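Local coordinates for DUF4847 domain-containing protein (Bacteroides vulgatus, PDB 4ZGF) that is of unknown function but binds calcium ions and belongs to a lipocalin-like family of the calycin clan, at residues V13-G18 and G27-N32; G68-G73 and K94-T99. All blocks are in the same frame, centred on the assembly; numbering follows the deposited sequence.

Contact 1. Residues V13-G18 and G27-N32; sequences VVDFYG and GEPKYN
Asp15 reaches from strand 11-21 to the first turn of helix 30-35, and its carboxylate shows how one acidic side chain can receive a helix start. OD1 of Asp15 takes the backbone N of Tyr31 at 2.9 Å through its syn lone pair, while OD2 accepts the backbone N of Asn32 from the syn side. A second donor reaches each oxygen: Phe16 N meets OD1 on the anti side, and Asn32 ND2 comes to Asp15 OD2 from above the carboxylate plane (2.8 Å). With CG of Asn32 anti to its carbonyl carbon (chi1 -78°), the amide turns back so that ND2 reaches OD2, its plane 65° from that of the carboxylate, and ND2 also gives a proton to a water that in turn donates to Val14 O. The donors at the helix N terminus would probably favour the charged form of Asp15. An asparagine in its place has one carboxylate oxygen fewer, and would probably leave either Tyr31 N or the two Asn32 donors without an acceptor.

The strands form a beta hairpin of the lipocalin-like sheet, in which Gly18 and Glu28 form a hydrogen-bonded pair, joined in both directions. Beyond it the backbone N of Lys30, the first residue of the helix, meets Phe16 O at 2.7 Å and almost straight on.

On the sheet face of Tyr17, CA of Pro29 sits over the ring in a CH-pi contact, 4.0 Å from the centroid, and Pro29 CB touches CE2. Phe16 lies alongside Tyr31, its CD1 at the edge of the tyrosine ring, 3.8 Å from CE2. Lys30 CG rests over one face of Tyr31; Lys30 NZ forms a salt bridge with Glu104, to which Tyr31 OH is hydrogen-bonded.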
loop_
_atom_site.group_PDB
_atom_site.type_symbol
_atom_site.label_atom_id
_atom_site.label_comp_id
_atom_site.label_asym_id
_atom_site.label_seq_id
_atom_site.Cartn_x
_atom_site.Cartn_y
_atom_site.Cartn_z
ATOM N N VAL A 13 -1.522 -5.251 -2.694
ATOM C CA VAL A 13 -0.862 -5.088 -1.393
ATOM C C VAL A 13 -0.119 -6.370 -0.985
ATOM O O VAL A 13 -0.624 -7.484 -1.048
ATOM C CB VAL A 13 -1.900 -4.731 -0.312
ATOM C CG1 VAL A 13 -1.305 -4.784 1.077
ATOM C CG2 VAL A 13 -2.449 -3.348 -0.574
ATOM N N VAL A 14 1.119 -6.132 -0.535
ATOM C CA VAL A 14 1.942 -7.159 0.120
ATOM C C VAL A 14 1.732 -7.085 1.630
ATOM O O VAL A 14 1.271 -8.051 2.249
ATOM C CB VAL A 14 3.421 -7.029 -0.284
ATOM C CG1 VAL A 14 4.279 -8.041 0.467
ATOM C CG2 VAL A 14 3.584 -7.180 -1.781
ATOM N N ASP A 15 2.082 -5.957 2.260
ATOM C CA ASP A 15 1.873 -5.790 3.714
ATOM C C ASP A 15 2.113 -4.321 4.041
ATOM O O ASP A 15 2.535 -3.512 3.188
ATOM C CB ASP A 15 2.847 -6.706 4.516
ATOM C CG ASP A 15 2.333 -7.203 5.867
ATOM O OD1 ASP A 15 1.465 -6.539 6.473
ATOM O OD2 ASP A 15 2.866 -8.256 6.310
ATOM N N PHE A 16 1.811 -4.026 5.298
ATOM C CA PHE A 16 2.182 -2.768 5.961
ATOM C C PHE A 16 3.436 -3.039 6.752
ATOM O O PHE A 16 3.541 -4.080 7.388
ATOM C CB PHE A 16 1.046 -2.330 6.888
ATOM C CG PHE A 16 -0.248 -2.003 6.186
ATOM C CD1 PHE A 16 -1.154 -3.001 5.871
ATOM C CD2 PHE A 16 -0.590 -0.690 5.865
ATOM C CE1 PHE A 16 -2.360 -2.717 5.229
ATOM C CE2 PHE A 16 -1.802 -0.398 5.250
ATOM C CZ PHE A 16 -2.678 -1.400 4.944
ATOM N N TYR A 17 4.403 -2.125 6.715
ATOM C CA TYR A 17 5.697 -2.343 7.331
ATOM C C TYR A 17 5.956 -1.289 8.391
ATOM O O TYR A 17 5.676 -0.099 8.188
ATOM C CB TYR A 17 6.812 -2.286 6.270
ATOM C CG TYR A 17 6.788 -3.494 5.338
ATOM C CD1 TYR A 17 5.794 -3.647 4.393
ATOM C CD2 TYR A 17 7.749 -4.485 5.429
ATOM C CE1 TYR A 17 5.736 -4.751 3.573
ATOM C CE2 TYR A 17 7.731 -5.591 4.592
ATOM C CZ TYR A 17 6.720 -5.732 3.678
ATOM O OH TYR A 17 6.612 -6.821 2.842
ATOM N N GLY A 18 6.486 -1.721 9.520
ATOM C CA GLY A 18 6.865 -0.833 10.606
ATOM C C GLY A 18 8.333 -0.932 10.915
ATOM O O GLY A 18 9.086 -1.703 10.329
ATOM N N GLY A 27 12.027 -3.148 6.670
ATOM C CA GLY A 27 11.083 -2.950 7.745
ATOM C C GLY A 27 10.445 -4.262 8.141
ATOM O O GLY A 27 10.776 -5.327 7.572
ATOM N N GLU A 28 9.537 -4.197 9.111
ATOM C CA GLU A 28 8.918 -5.390 9.665
ATOM C C GLU A 28 7.510 -5.542 9.102
ATOM O O GLU A 28 6.690 -4.643 9.302
ATOM C CB GLU A 28 8.866 -5.316 11.195
ATOM C CG GLU A 28 8.308 -6.591 11.852
ATOM C CD GLU A 28 8.147 -6.555 13.369
ATOM O OE1 GLU A 28 8.700 -5.655 14.053
ATOM O OE2 GLU A 28 7.465 -7.474 13.895
ATOM N N PRO A 29 7.206 -6.641 8.413
ATOM C CA PRO A 29 5.873 -6.798 7.793
ATOM C C PRO A 29 4.837 -7.129 8.855
ATOM O O PRO A 29 4.885 -8.179 9.481
ATOM C CB PRO A 29 6.082 -7.963 6.816
ATOM C CG PRO A 29 7.170 -8.789 7.461
ATOM C CD PRO A 29 8.088 -7.795 8.121
ATOM N N LYS A 30 3.859 -6.232 9.053
ATOM C CA LYS A 30 2.938 -6.292 10.172
ATOM C C LYS A 30 2.092 -7.565 10.177
ATOM O O LYS A 30 2.035 -8.260 11.203
ATOM C CB LYS A 30 2.022 -5.056 10.105
ATOM C CG LYS A 30 0.961 -5.042 11.176
ATOM C CD LYS A 30 0.112 -3.768 11.139
ATOM C CE LYS A 30 -1.004 -3.818 12.156
ATOM N NZ LYS A 30 -1.774 -2.543 12.143
ATOM N N TYR A 31 1.374 -7.827 9.088
ATOM C CA TYR A 31 0.411 -8.934 9.124
ATOM C C TYR A 31 1.079 -10.283 8.903
ATOM O O TYR A 31 0.630 -11.274 9.477
ATOM C CB TYR A 31 -0.761 -8.640 8.181
ATOM C CG TYR A 31 -1.599 -7.495 8.722
ATOM C CD1 TYR A 31 -2.357 -7.693 9.859
ATOM C CD2 TYR A 31 -1.591 -6.234 8.145
ATOM C CE1 TYR A 31 -3.125 -6.675 10.402
ATOM C CE2 TYR A 31 -2.356 -5.196 8.672
ATOM C CZ TYR A 31 -3.124 -5.421 9.801
ATOM O OH TYR A 31 -3.883 -4.428 10.390
ATOM N N ASN A 32 2.174 -10.334 8.124
ATOM C CA ASN A 32 2.930 -11.579 8.062
ATOM C C ASN A 32 3.551 -11.900 9.426
ATOM O O ASN A 32 3.564 -13.069 9.832
ATOM C CB ASN A 32 3.974 -11.514 6.959
ATOM C CG ASN A 32 3.355 -11.720 5.588
ATOM O OD1 ASN A 32 3.068 -12.871 5.193
ATOM N ND2 ASN A 32 3.127 -10.647 4.861
HETATM O O HOH W 1 1.847 -10.670 2.228
#

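Contact 2. Residues G68-G73 and K94-T99; sequences GSIQNG and KTPPST
A type II beta turn, Ile70 to Gly73, joins strands 65-70 and 73-82 of the antiparallel sheet, and the loop ahead of helix 100-111 packs against it. Apolar contact comes from Pro96, whose ring crosses the Ile70 side chain at about a right angle, with Pro96 CG 3.6 Å from Ile70 CG1. The same CG of Pro96 lies 3.3 Å from Gln71 O, a carbonyl that is hydrogen-bonded to Asn102 of the helix. Gly73 belongs here on two counts: its backbone angles call for glycine, and a side chain would press on Pro96 CB.

Asn72, at the third position of the turn with a positive phi of 73°, reaches its amide to the loop backbone. Its ND2 donates to Pro97 O at 3.0 Å and nearly straight (169°), with the acceptor in the plane of the amide but the donor well above the carbonyl plane of the proline. ND2 also lies against the methyl of Thr99.

Thr99 is the N-cap of helix 100-111, its OG1 accepting from Asn102 N. Held between its own backbone N and carbonyl carbon (chi1 69°), OG1 of Thr99 donates to Gln71 OE1 at 2.6 Å, approaching from above the plane of the amide carbonyl.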
loop_
_atom_site.group_PDB
_atom_site.type_symbol
_atom_site.label_atom_id
_atom_site.label_comp_id
_atom_site.label_asym_id
_atom_site.label_seq_id
_atom_site.Cartn_x
_atom_site.Cartn_y
_atom_site.Cartn_z
ATOM N N GLY A 68 -9.151 1.672 -7.532
ATOM C CA GLY A 68 -8.666 0.493 -6.798
ATOM C C GLY A 68 -9.823 -0.218 -6.170
ATOM O O GLY A 68 -10.996 0.189 -6.295
ATOM N N SER A 69 -9.516 -1.299 -5.462
ATOM C CA SER A 69 -10.527 -2.164 -4.867
ATOM C C SER A 69 -10.097 -2.566 -3.475
ATOM O O SER A 69 -8.991 -3.076 -3.309
ATOM C CB SER A 69 -10.694 -3.390 -5.743
ATOM O OG SER A 69 -11.763 -4.186 -5.277
ATOM N N ILE A 70 -10.971 -2.319 -2.491
ATOM C CA ILE A 70 -10.734 -2.713 -1.102
ATOM C C ILE A 70 -12.038 -3.323 -0.558
ATOM O O ILE A 70 -12.916 -3.699 -1.347
ATOM C CB ILE A 70 -10.156 -1.553 -0.255
ATOM C CG1 ILE A 70 -11.149 -0.381 -0.123
ATOM C CG2 ILE A 70 -8.832 -1.045 -0.827
ATOM C CD1 ILE A 70 -10.632 0.770 0.737
ATOM N N GLN A 71 -12.197 -3.500 0.750
ATOM C CA GLN A 71 -13.421 -4.121 1.205
ATOM C C GLN A 71 -14.603 -3.239 0.811
ATOM O O GLN A 71 -14.545 -2.011 0.876
ATOM C CB GLN A 71 -13.406 -4.357 2.714
ATOM C CG GLN A 71 -12.352 -5.354 3.147
ATOM C CD GLN A 71 -12.289 -5.555 4.652
ATOM O OE1 GLN A 71 -11.684 -4.713 5.382
ATOM N NE2 GLN A 71 -12.835 -6.627 5.151
ATOM N N ASN A 72 -15.694 -3.889 0.395
ATOM C CA ASN A 72 -16.948 -3.207 0.039
ATOM C C ASN A 72 -16.977 -2.432 -1.253
ATOM O O ASN A 72 -18.031 -1.908 -1.611
ATOM C CB ASN A 72 -17.488 -2.303 1.150
ATOM C CG ASN A 72 -17.842 -3.044 2.384
ATOM O OD1 ASN A 72 -18.446 -4.137 2.299
ATOM N ND2 ASN A 72 -17.491 -2.500 3.524
ATOM N N GLY A 73 -15.903 -2.339 -1.959
ATOM C CA GLY A 73 -15.980 -1.634 -3.236
ATOM C C GLY A 73 -14.726 -0.865 -3.606
ATOM O O GLY A 73 -13.609 -1.016 -3.087
ATOM N N LYS A 94 -13.431 9.033 -3.828
ATOM C CA LYS A 94 -14.447 8.037 -3.465
ATOM C C LYS A 94 -13.786 6.983 -2.613
ATOM O O LYS A 94 -12.713 6.472 -2.984
ATOM C CB LYS A 94 -15.015 7.368 -4.711
ATOM C CG LYS A 94 -16.064 6.279 -4.445
ATOM C CD LYS A 94 -16.333 5.431 -5.697
ATOM C CE LYS A 94 -17.357 4.307 -5.494
ATOM N NZ LYS A 94 -16.975 3.207 -4.551
ATOM N N THR A 95 -14.446 6.635 -1.505
ATOM C CA THR A 95 -14.069 5.471 -0.687
ATOM C C THR A 95 -15.343 4.699 -0.381
ATOM O O THR A 95 -16.430 5.287 -0.237
ATOM C CB THR A 95 -13.347 5.870 0.610
ATOM O OG1 THR A 95 -14.156 6.761 1.384
ATOM C CG2 THR A 95 -11.998 6.500 0.322
ATOM N N PRO A 96 -15.250 3.358 -0.287
ATOM C CA PRO A 96 -16.411 2.511 -0.010
ATOM C C PRO A 96 -16.709 2.497 1.472
ATOM O O PRO A 96 -15.932 2.993 2.272
ATOM C CB PRO A 96 -15.930 1.154 -0.515
ATOM C CG PRO A 96 -14.464 1.128 -0.232
ATOM C CD PRO A 96 -14.017 2.557 -0.483
ATOM N N PRO A 97 -17.833 1.898 1.853
ATOM C CA PRO A 97 -18.168 1.761 3.247
ATOM C C PRO A 97 -16.993 1.243 4.079
ATOM O O PRO A 97 -16.344 0.253 3.744
ATOM C CB PRO A 97 -19.356 0.779 3.199
ATOM C CG PRO A 97 -20.067 1.169 1.935
ATOM C CD PRO A 97 -18.925 1.439 0.967
ATOM N N SER A 98 -16.748 1.937 5.189
ATOM C CA SER A 98 -15.518 1.752 5.959
ATOM C C SER A 98 -15.458 0.408 6.643
ATOM O O SER A 98 -16.470 -0.226 6.997
ATOM C CB SER A 98 -15.341 2.899 7.014
ATOM O OG SER A 98 -16.342 2.899 8.011
ATOM N N THR A 99 -14.204 -0.024 6.835
ATOM C CA THR A 99 -13.870 -1.203 7.668
ATOM C C THR A 99 -12.529 -0.851 8.326
ATOM O O THR A 99 -11.855 0.071 7.913
ATOM C CB THR A 99 -13.677 -2.469 6.850
ATOM O OG1 THR A 99 -12.483 -2.316 6.082
ATOM C CG2 THR A 99 -14.843 -2.777 5.959
#

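From the N terminus, the chain runs through strand 11-21, turns and comes back in strand 26-29, so contact 1 closes a short hairpin loop and ties it to the start of helix 30-35. Helix 40-54 and strand 57-60 follow before contact 2 opens at the end of strand 65-70. It closes a longer excursion, mostly strands 73-82 and 87-92, by bringing the loop before helix 100-111 back to the turn. The two are in series, neither nested nor crossed, with centres about 20 Å apart, and they do not meet, their nearest atoms being about 7 Å apart. Both reach the same sheet, each joining it to the beginning of a helix, and Glu104 of helix 100-111 is a partner of residues in contact 1.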